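Local coordinates for protein inorganic pyrophosphatase (Thermus thermophilus, PDB 2PRD) that probably catalyses the magnesium-dependent hydrolysis of inorganic pyrophosphate to two phosphate ions, working as a homohexamer, at residues Val16-Gly27 / Gln49-Pro59; Val85-Leu93 / Lys104-Leu115. All coordinates share one frame; numbering follows the deposited sequence.

Interaction 1 of 2, residues Val16-Gly27 / Gln49-Pro59; sequences VHMVIEVPRGSG and QFYPGDYGFIP
A classic beta bulge joins two antiparallel strands of the barrel sheet where Glu21 and Val22 both face Tyr55. Tyr55 O accepts from both backbone nitrogens, Glu21 N at 2.6 Å and Val22 N at 2.9 Å, and the two donors lie in its carbonyl plane. Tyr55 N returns a bond to Val22 O.

Val19 and Phe57 form a hydrogen-bonded pair, their side chains side by side on one face of the sheet. Val19 CB sits over the Phe57 ring, 3.9 Å from its centroid, as a CH-pi contact. Phe57 CG stands between the backbone N and the carbonyl carbon (chi1 69°), which helps bring the ring alongside the valine. Glu21 comes to the edge of the same ring, with OE2 3.6 Å from Phe57 CD2; that oxygen is held by Tyr32 N. This face probably lies on the active-site side of the pyrophosphatase fold, where Tyr55, a predicted substrate-binding residue, bonds through OH to Asp70, a predicted magnesium ligand.

Beyond the strands, Pro23 to Ser26 makes a type II turn. Val22 crosses Tyr51 at about a right angle, its CB over one ring face and CG1 3.5 Å from Tyr51 CD1. Asp54 OD2 takes the N-H of Arg24 at 3.0 Å, from above the carboxylate plane. Leu79 N also bonds to Asp54 OD2, and Ser75 OG to OD1. With an alanine here, the N-H groups of Arg24 and Leu79 and the Ser75 hydroxyl would probably lose this shared partner. Gly25 N gives to Tyr51 O at 2.9 Å, and Tyr51 N to Ser26 O at 3.1 Å.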
loop_
_atom_site.group_PDB
_atom_site.type_symbol
_atom_site.label_atom_id
_atom_site.label_comp_id
_atom_site.label_asym_id
_atom_site.label_seq_id
_atom_site.Cartn_x
_atom_site.Cartn_y
_atom_site.Cartn_z
ATOM N N VAL A 16 12.715 -16.385 21.488
ATOM C CA VAL A 16 12.389 -15.339 22.452
ATOM C C VAL A 16 11.211 -14.475 22.037
ATOM O O VAL A 16 10.834 -14.450 20.867
ATOM C CB VAL A 16 13.618 -14.448 22.687
ATOM C CG1 VAL A 16 14.851 -15.178 23.263
ATOM C CG2 VAL A 16 14.045 -13.753 21.421
ATOM N N HIS A 17 10.639 -13.766 22.983
ATOM C CA HIS A 17 9.581 -12.802 22.741
ATOM C C HIS A 17 10.290 -11.513 22.283
ATOM O O HIS A 17 11.397 -11.273 22.773
ATOM C CB HIS A 17 8.777 -12.446 23.965
ATOM C CG HIS A 17 7.675 -13.407 24.296
ATOM N ND1 HIS A 17 7.281 -13.630 25.596
ATOM C CD2 HIS A 17 6.957 -14.225 23.523
ATOM C CE1 HIS A 17 6.276 -14.505 25.590
ATOM N NE2 HIS A 17 6.056 -14.874 24.340
ATOM N N MET A 18 9.699 -10.776 21.366
ATOM C CA MET A 18 10.219 -9.498 20.899
ATOM C C MET A 18 9.033 -8.523 20.757
ATOM O O MET A 18 7.975 -8.962 20.293
ATOM C CB MET A 18 11.011 -9.553 19.585
ATOM C CG MET A 18 12.503 -9.743 19.784
ATOM S SD MET A 18 13.496 -9.483 18.323
ATOM C CE MET A 18 12.757 -7.937 17.761
ATOM N N VAL A 19 9.216 -7.306 21.215
ATOM C CA VAL A 19 8.198 -6.244 21.047
ATOM C C VAL A 19 8.683 -5.462 19.811
ATOM O O VAL A 19 9.804 -4.955 19.775
ATOM C CB VAL A 19 8.110 -5.336 22.262
ATOM C CG1 VAL A 19 6.976 -4.318 22.071
ATOM C CG2 VAL A 19 7.714 -6.209 23.456
ATOM N N ILE A 20 7.828 -5.436 18.790
ATOM C CA ILE A 20 8.156 -4.766 17.540
ATOM C C ILE A 20 7.901 -3.277 17.757
ATOM O O ILE A 20 6.901 -2.911 18.349
ATOM C CB ILE A 20 7.298 -5.207 16.342
ATOM C CG1 ILE A 20 7.567 -6.669 15.980
ATOM C CG2 ILE A 20 7.617 -4.311 15.150
ATOM C CD1 ILE A 20 9.024 -7.072 16.217
ATOM N N GLU A 21 8.899 -2.491 17.335
ATOM C CA GLU A 21 8.808 -1.041 17.429
ATOM C C GLU A 21 8.658 -0.459 16.022
ATOM O O GLU A 21 7.769 0.382 15.832
ATOM C CB GLU A 21 9.985 -0.397 18.116
ATOM C CG GLU A 21 9.829 -0.672 19.646
ATOM C CD GLU A 21 11.134 -0.284 20.317
ATOM O OE1 GLU A 21 12.192 -0.525 19.703
ATOM O OE2 GLU A 21 11.017 0.281 21.415
ATOM N N VAL A 22 9.532 -0.948 15.135
ATOM C CA VAL A 22 9.456 -0.416 13.742
ATOM C C VAL A 22 9.215 -1.471 12.727
ATOM O O VAL A 22 10.041 -2.382 12.619
ATOM C CB VAL A 22 10.849 0.238 13.433
ATOM C CG1 VAL A 22 10.830 1.066 12.128
ATOM C CG2 VAL A 22 11.376 1.157 14.515
ATOM N N PRO A 23 8.086 -1.413 11.985
ATOM C CA PRO A 23 7.861 -2.366 10.908
ATOM C C PRO A 23 8.917 -2.263 9.790
ATOM O O PRO A 23 9.550 -1.236 9.441
ATOM C CB PRO A 23 6.510 -1.912 10.341
ATOM C CG PRO A 23 5.852 -1.174 11.448
ATOM C CD PRO A 23 7.009 -0.415 12.109
ATOM N N ARG A 24 9.148 -3.433 9.153
ATOM C CA ARG A 24 10.064 -3.467 8.021
ATOM C C ARG A 24 9.486 -2.570 6.935
ATOM O O ARG A 24 8.260 -2.590 6.727
ATOM C CB ARG A 24 10.160 -4.912 7.492
ATOM C CG ARG A 24 10.773 -4.878 6.077
ATOM C CD ARG A 24 11.451 -6.174 5.737
ATOM N NE ARG A 24 10.509 -7.254 5.668
ATOM C CZ ARG A 24 9.575 -7.390 4.726
ATOM N NH1 ARG A 24 9.443 -6.529 3.740
ATOM N NH2 ARG A 24 8.788 -8.443 4.811
ATOM N N GLY A 25 10.319 -1.776 6.251
ATOM C CA GLY A 25 9.731 -0.943 5.189
ATOM C C GLY A 25 9.268 0.390 5.695
ATOM O O GLY A 25 8.805 1.196 4.873
ATOM N N SER A 26 9.444 0.639 6.977
ATOM C CA SER A 26 9.049 1.925 7.547
ATOM C C SER A 26 10.191 2.870 7.782
ATOM O O SER A 26 11.344 2.499 8.107
ATOM C CB SER A 26 8.295 1.600 8.875
ATOM O OG SER A 26 7.962 2.859 9.466
ATOM N N GLY A 27 9.899 4.149 7.587
ATOM C CA GLY A 27 10.817 5.271 7.777
ATOM C C GLY A 27 10.439 6.051 9.027
ATOM O O GLY A 27 11.086 7.048 9.383
ATOM N N GLN A 49 15.269 6.164 3.174
ATOM C CA GLN A 49 15.463 4.828 3.657
ATOM C C GLN A 49 14.336 4.305 4.512
ATOM O O GLN A 49 13.446 5.032 4.958
ATOM C CB GLN A 49 16.742 4.768 4.602
ATOM C CG GLN A 49 17.913 5.368 3.838
ATOM C CD GLN A 49 19.157 5.534 4.678
ATOM O OE1 GLN A 49 20.004 4.642 4.735
ATOM N NE2 GLN A 49 19.271 6.694 5.310
ATOM N N PHE A 50 14.447 2.997 4.750
ATOM C CA PHE A 50 13.480 2.234 5.563
ATOM C C PHE A 50 14.199 1.084 6.252
ATOM O O PHE A 50 15.229 0.655 5.740
ATOM C CB PHE A 50 12.311 1.764 4.678
ATOM C CG PHE A 50 12.698 0.899 3.527
ATOM C CD1 PHE A 50 13.053 -0.424 3.758
ATOM C CD2 PHE A 50 12.707 1.400 2.238
ATOM C CE1 PHE A 50 13.392 -1.246 2.712
ATOM C CE2 PHE A 50 13.051 0.575 1.189
ATOM C CZ PHE A 50 13.442 -0.724 1.423
ATOM N N TYR A 51 13.657 0.630 7.385
ATOM C CA TYR A 51 14.266 -0.483 8.121
ATOM C C TYR A 51 14.228 -1.709 7.248
ATOM O O TYR A 51 13.159 -2.030 6.695
ATOM C CB TYR A 51 13.492 -0.713 9.443
ATOM C CG TYR A 51 14.101 0.166 10.521
ATOM C CD1 TYR A 51 13.871 1.531 10.560
ATOM C CD2 TYR A 51 14.945 -0.390 11.467
ATOM C CE1 TYR A 51 14.486 2.325 11.508
ATOM C CE2 TYR A 51 15.607 0.398 12.410
ATOM C CZ TYR A 51 15.356 1.752 12.412
ATOM O OH TYR A 51 15.916 2.542 13.372
ATOM N N PRO A 52 15.353 -2.388 7.131
ATOM C CA PRO A 52 15.475 -3.597 6.319
ATOM C C PRO A 52 14.780 -4.787 6.918
ATOM O O PRO A 52 14.616 -5.856 6.282
ATOM C CB PRO A 52 16.990 -3.640 6.090
ATOM C CG PRO A 52 17.464 -3.269 7.502
ATOM C CD PRO A 52 16.634 -2.018 7.775
ATOM N N GLY A 53 14.272 -4.697 8.139
ATOM C CA GLY A 53 13.527 -5.830 8.761
ATOM C C GLY A 53 12.797 -5.183 9.915
ATOM O O GLY A 53 13.135 -3.993 10.113
ATOM N N ASP A 54 11.946 -5.883 10.613
ATOM C CA ASP A 54 11.206 -5.346 11.754
ATOM C C ASP A 54 12.102 -5.194 12.973
ATOM O O ASP A 54 12.825 -6.129 13.307
ATOM C CB ASP A 54 9.929 -6.197 12.110
ATOM C CG ASP A 54 9.061 -6.501 10.953
ATOM O OD1 ASP A 54 9.276 -7.511 10.259
ATOM O OD2 ASP A 54 8.067 -5.750 10.714
ATOM N N TYR A 55 12.092 -4.017 13.582
ATOM C CA TYR A 55 12.949 -3.722 14.715
ATOM C C TYR A 55 12.261 -3.627 16.066
ATOM O O TYR A 55 11.244 -2.964 16.219
ATOM C CB TYR A 55 13.718 -2.421 14.371
ATOM C CG TYR A 55 14.734 -1.993 15.413
ATOM C CD1 TYR A 55 16.004 -2.570 15.410
ATOM C CD2 TYR A 55 14.474 -1.021 16.361
ATOM C CE1 TYR A 55 16.982 -2.190 16.341
ATOM C CE2 TYR A 55 15.431 -0.616 17.265
ATOM C CZ TYR A 55 16.665 -1.215 17.248
ATOM O OH TYR A 55 17.640 -0.851 18.163
ATOM N N GLY A 56 12.895 -4.235 17.114
ATOM C CA GLY A 56 12.148 -4.105 18.414
ATOM C C GLY A 56 13.169 -4.519 19.475
ATOM O O GLY A 56 14.332 -4.527 19.114
ATOM N N PHE A 57 12.658 -4.871 20.620
ATOM C CA PHE A 57 13.546 -5.251 21.729
ATOM C C PHE A 57 13.110 -6.519 22.387
ATOM O O PHE A 57 11.920 -6.843 22.222
ATOM C CB PHE A 57 13.542 -4.064 22.737
ATOM C CG PHE A 57 12.261 -3.839 23.487
ATOM C CD1 PHE A 57 11.908 -4.582 24.607
ATOM C CD2 PHE A 57 11.377 -2.839 23.099
ATOM C CE1 PHE A 57 10.730 -4.386 25.272
ATOM C CE2 PHE A 57 10.180 -2.628 23.755
ATOM C CZ PHE A 57 9.854 -3.383 24.865
ATOM N N ILE A 58 14.007 -7.186 23.139
ATOM C CA ILE A 58 13.586 -8.413 23.875
ATOM C C ILE A 58 13.128 -8.029 25.259
ATOM O O ILE A 58 13.956 -7.448 25.972
ATOM C CB ILE A 58 14.728 -9.457 23.899
ATOM C CG1 ILE A 58 15.180 -9.804 22.468
ATOM C CG2 ILE A 58 14.173 -10.715 24.595
ATOM C CD1 ILE A 58 16.209 -10.933 22.369
ATOM N N PRO A 59 11.884 -8.223 25.682
ATOM C CA PRO A 59 11.436 -7.833 27.008
ATOM C C PRO A 59 12.163 -8.594 28.114
ATOM O O PRO A 59 12.538 -9.768 27.910
ATOM C CB PRO A 59 9.931 -8.059 26.948
ATOM C CG PRO A 59 9.768 -9.132 25.898
ATOM C CD PRO A 59 10.822 -8.851 24.877
#

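Interaction 2 of 2, residues Val85-Leu93 / Lys104-Leu115; sequences VEVRVVGLL and KVIGVVAEDQRL
Arg88 lies over Val108 in the antiparallel hairpin. Their backbones form a hydrogen-bonded pair, with Arg88 N 2.9 Å from Val108 O. The arginine side chain sets out with CG anti to the backbone N (chi1 172°) and bends at chi3. This lays one face of its guanidinium on Val108 CG2, which is 3.5 Å from Arg88 NH2. NH2 also gives hydrogen bonds to Ile118 O and to a water that also lies within hydrogen-bonding reach of Asp112 O. The polar end is thus tied to the loop after the strand, while its flat face rests on a methyl group.

Ile106 sits opposite a classic bulge, since Val90 and Gly91 both face it. Val90 N gives to Ile106 O at 3.1 Å, nearly straight at 172°. Ile106 N gives to Gly91 O at 3.0 Å, from above the carbonyl plane. Ile106 CB lies 3.9 Å from Gly91 O.

On the face of Val89 and Leu92, Val105 spreads its two methyls. CG1 meets Val89 CG1 at 3.8 Å, and CG2 meets Leu92 CD2 at 4.0 Å.

Helix 158-173 packs on Val89, Leu92 and Val105. Within the sheet, strand 70-74 runs parallel beside 104-109, with Leu72 touching Ile106 and Leu74 touching Val108, and strand 15-22 pairs with the Val85 end.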
loop_
_atom_site.group_PDB
_atom_site.type_symbol
_atom_site.label_atom_id
_atom_site.label_comp_id
_atom_site.label_asym_id
_atom_site.label_seq_id
_atom_site.Cartn_x
_atom_site.Cartn_y
_atom_site.Cartn_z
ATOM N N VAL A 85 6.112 -10.900 19.157
ATOM C CA VAL A 85 6.214 -12.077 18.235
ATOM C C VAL A 85 7.313 -12.950 18.752
ATOM O O VAL A 85 8.253 -12.438 19.387
ATOM C CB VAL A 85 6.425 -11.565 16.802
ATOM C CG1 VAL A 85 7.282 -10.300 16.786
ATOM C CG2 VAL A 85 7.128 -12.552 15.885
ATOM N N GLU A 86 7.213 -14.238 18.599
ATOM C CA GLU A 86 8.252 -15.200 18.973
ATOM C C GLU A 86 9.204 -15.198 17.766
ATOM O O GLU A 86 8.824 -15.386 16.601
ATOM C CB GLU A 86 7.657 -16.600 19.054
ATOM C CG GLU A 86 6.795 -16.715 20.292
ATOM C CD GLU A 86 5.817 -17.873 20.083
ATOM O OE1 GLU A 86 4.740 -17.658 19.472
ATOM O OE2 GLU A 86 6.211 -18.977 20.525
ATOM N N VAL A 87 10.426 -14.992 18.176
ATOM C CA VAL A 87 11.529 -14.849 17.227
ATOM C C VAL A 87 12.575 -15.900 17.498
ATOM O O VAL A 87 12.992 -16.068 18.632
ATOM C CB VAL A 87 12.099 -13.428 17.457
ATOM C CG1 VAL A 87 13.432 -13.272 16.735
ATOM C CG2 VAL A 87 11.137 -12.401 16.842
ATOM N N ARG A 88 13.004 -16.550 16.425
ATOM C CA ARG A 88 14.107 -17.498 16.478
ATOM C C ARG A 88 15.424 -16.781 16.219
ATOM O O ARG A 88 15.715 -16.234 15.148
ATOM C CB ARG A 88 13.850 -18.652 15.516
ATOM C CG ARG A 88 15.019 -19.600 15.359
ATOM C CD ARG A 88 14.614 -20.953 14.771
ATOM N NE ARG A 88 14.818 -20.803 13.324
ATOM C CZ ARG A 88 13.642 -20.703 12.674
ATOM N NH1 ARG A 88 12.580 -20.794 13.446
ATOM N NH2 ARG A 88 13.649 -20.563 11.391
ATOM N N VAL A 89 16.324 -16.848 17.234
ATOM C CA VAL A 89 17.668 -16.249 17.190
ATOM C C VAL A 89 18.658 -16.986 16.313
ATOM O O VAL A 89 19.031 -18.132 16.621
ATOM C CB VAL A 89 18.292 -16.137 18.605
ATOM C CG1 VAL A 89 19.580 -15.331 18.568
ATOM C CG2 VAL A 89 17.280 -15.465 19.526
ATOM N N VAL A 90 19.176 -16.301 15.307
ATOM C CA VAL A 90 20.155 -17.005 14.436
ATOM C C VAL A 90 21.484 -16.312 14.340
ATOM O O VAL A 90 22.398 -16.897 13.715
ATOM C CB VAL A 90 19.489 -17.200 13.048
ATOM C CG1 VAL A 90 18.120 -17.855 13.216
ATOM C CG2 VAL A 90 19.325 -15.880 12.321
ATOM N N GLY A 91 21.702 -15.135 14.920
ATOM C CA GLY A 91 22.948 -14.404 14.800
ATOM C C GLY A 91 23.059 -13.076 15.505
ATOM O O GLY A 91 22.134 -12.653 16.180
ATOM N N LEU A 92 24.196 -12.371 15.405
ATOM C CA LEU A 92 24.419 -11.076 16.030
ATOM C C LEU A 92 25.053 -10.131 14.995
ATOM O O LEU A 92 25.844 -10.560 14.167
ATOM C CB LEU A 92 25.499 -11.077 17.140
ATOM C CG LEU A 92 25.129 -11.542 18.518
ATOM C CD1 LEU A 92 26.291 -11.394 19.518
ATOM C CD2 LEU A 92 23.889 -10.816 19.068
ATOM N N LEU A 93 24.695 -8.878 15.170
ATOM C CA LEU A 93 25.291 -7.812 14.383
ATOM C C LEU A 93 25.993 -6.946 15.454
ATOM O O LEU A 93 25.368 -6.431 16.374
ATOM C CB LEU A 93 24.349 -6.997 13.522
ATOM C CG LEU A 93 24.941 -5.827 12.751
ATOM C CD1 LEU A 93 26.056 -6.291 11.837
ATOM C CD2 LEU A 93 23.866 -5.143 11.924
ATOM N N LYS A 104 23.293 -6.290 18.032
ATOM C CA LYS A 104 21.818 -6.450 17.810
ATOM C C LYS A 104 21.582 -7.901 17.491
ATOM O O LYS A 104 22.462 -8.490 16.854
ATOM C CB LYS A 104 21.426 -5.476 16.671
ATOM C CG LYS A 104 21.599 -4.065 17.266
ATOM C CD LYS A 104 20.980 -2.984 16.440
ATOM C CE LYS A 104 21.068 -1.610 17.035
ATOM N NZ LYS A 104 20.864 -1.523 18.503
ATOM N N VAL A 105 20.467 -8.465 17.926
ATOM C CA VAL A 105 20.138 -9.879 17.630
ATOM C C VAL A 105 19.505 -9.950 16.247
ATOM O O VAL A 105 18.852 -8.971 15.859
ATOM C CB VAL A 105 19.228 -10.413 18.732
ATOM C CG1 VAL A 105 18.535 -11.720 18.393
ATOM C CG2 VAL A 105 20.011 -10.571 20.051
ATOM N N ILE A 106 19.761 -10.959 15.455
ATOM C CA ILE A 106 19.200 -11.122 14.111
ATOM C C ILE A 106 18.235 -12.300 14.304
ATOM O O ILE A 106 18.665 -13.325 14.844
ATOM C CB ILE A 106 20.238 -11.364 13.029
ATOM C CG1 ILE A 106 21.219 -10.174 12.920
ATOM C CG2 ILE A 106 19.684 -11.594 11.627
ATOM C CD1 ILE A 106 20.433 -8.913 12.609
ATOM N N GLY A 107 16.952 -12.129 13.934
ATOM C CA GLY A 107 16.078 -13.301 14.134
ATOM C C GLY A 107 15.093 -13.440 12.986
ATOM O O GLY A 107 15.123 -12.614 12.081
ATOM N N VAL A 108 14.312 -14.513 13.051
ATOM C CA VAL A 108 13.332 -14.747 11.997
ATOM C C VAL A 108 12.015 -15.019 12.724
ATOM O O VAL A 108 12.144 -15.545 13.803
ATOM C CB VAL A 108 13.643 -15.982 11.140
ATOM C CG1 VAL A 108 14.730 -15.671 10.121
ATOM C CG2 VAL A 108 14.133 -17.138 11.983
ATOM N N VAL A 109 10.911 -14.690 12.093
ATOM C CA VAL A 109 9.609 -15.008 12.694
ATOM C C VAL A 109 9.583 -16.527 12.825
ATOM O O VAL A 109 9.690 -17.220 11.812
ATOM C CB VAL A 109 8.540 -14.501 11.723
ATOM C CG1 VAL A 109 7.136 -14.980 12.019
ATOM C CG2 VAL A 109 8.579 -12.957 11.815
ATOM N N ALA A 110 9.432 -17.006 14.054
ATOM C CA ALA A 110 9.462 -18.416 14.376
ATOM C C ALA A 110 8.302 -19.202 13.795
ATOM O O ALA A 110 8.442 -20.374 13.422
ATOM C CB ALA A 110 9.467 -18.595 15.893
ATOM N N GLU A 111 7.145 -18.573 13.738
ATOM C CA GLU A 111 5.942 -19.264 13.224
ATOM C C GLU A 111 5.626 -18.921 11.794
ATOM O O GLU A 111 4.473 -18.612 11.546
ATOM C CB GLU A 111 4.745 -18.947 14.127
ATOM C CG GLU A 111 4.924 -19.429 15.561
ATOM C CD GLU A 111 4.845 -20.940 15.671
ATOM O OE1 GLU A 111 4.176 -21.591 14.849
ATOM O OE2 GLU A 111 5.464 -21.531 16.585
ATOM N N ASP A 112 6.573 -18.972 10.890
ATOM C CA ASP A 112 6.334 -18.700 9.457
ATOM C C ASP A 112 7.125 -19.818 8.762
ATOM O O ASP A 112 8.343 -19.763 8.926
ATOM C CB ASP A 112 6.812 -17.332 9.040
ATOM C CG ASP A 112 6.550 -16.998 7.575
ATOM O OD1 ASP A 112 6.263 -17.907 6.795
ATOM O OD2 ASP A 112 6.740 -15.843 7.130
ATOM N N GLN A 113 6.416 -20.763 8.165
ATOM C CA GLN A 113 7.047 -21.880 7.456
ATOM C C GLN A 113 7.944 -21.478 6.321
ATOM O O GLN A 113 8.849 -22.259 5.950
ATOM C CB GLN A 113 5.975 -22.852 6.909
ATOM C CG GLN A 113 5.234 -23.464 8.107
ATOM C CD GLN A 113 4.227 -24.513 7.649
ATOM O OE1 GLN A 113 4.622 -25.310 6.803
ATOM N NE2 GLN A 113 3.012 -24.530 8.176
ATOM N N ARG A 114 7.733 -20.281 5.772
ATOM C CA ARG A 114 8.593 -19.826 4.673
ATOM C C ARG A 114 9.996 -19.549 5.161
ATOM O O ARG A 114 10.888 -19.377 4.285
ATOM C CB ARG A 114 8.046 -18.526 4.079
ATOM C CG ARG A 114 6.727 -18.663 3.354
ATOM C CD ARG A 114 6.202 -17.269 2.982
ATOM N NE ARG A 114 4.779 -17.342 2.725
ATOM C CZ ARG A 114 3.786 -17.341 3.593
ATOM N NH1 ARG A 114 3.850 -17.263 4.908
ATOM N NH2 ARG A 114 2.581 -17.438 3.023
ATOM N N LEU A 115 10.185 -19.487 6.481
ATOM C CA LEU A 115 11.543 -19.143 6.973
ATOM C C LEU A 115 12.217 -20.227 7.774
ATOM O O LEU A 115 13.302 -19.978 8.350
ATOM C CB LEU A 115 11.446 -17.863 7.823
ATOM C CG LEU A 115 10.720 -16.683 7.169
ATOM C CD1 LEU A 115 10.375 -15.587 8.185
ATOM C CD2 LEU A 115 11.609 -16.121 6.076
HETATM O O HOH W 1 6.264 -16.367 15.353
HETATM O O HOH W 2 10.601 -19.993 10.860
#

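In the fold
Interactions 1 and 2 belong to one sheet and meet where strand 15-22 pairs with strand 84-97. Val16 O lies 2.8 Å from Val87 N, and Met18 O lies 2.9 Å from Val85 N; both are probable hydrogen bonds. Ile20 CD1 packs on Val85 CG1 at 3.7 Å. The centres are about 12 Å apart. Each contact also sends one side chain to the predicted magnesium site. Tyr55 OH hydrogen-bonds to Asp70 and Lys104 NZ forms salt bridges with Asp70 and Asp102; Tyr55 OH and Lys104 NZ stand 3.3 Å apart. The nearest atoms of a bound sulfate, probably from the crystallisation liquor, and of the Tyr55 side chain are about 4 Å apart.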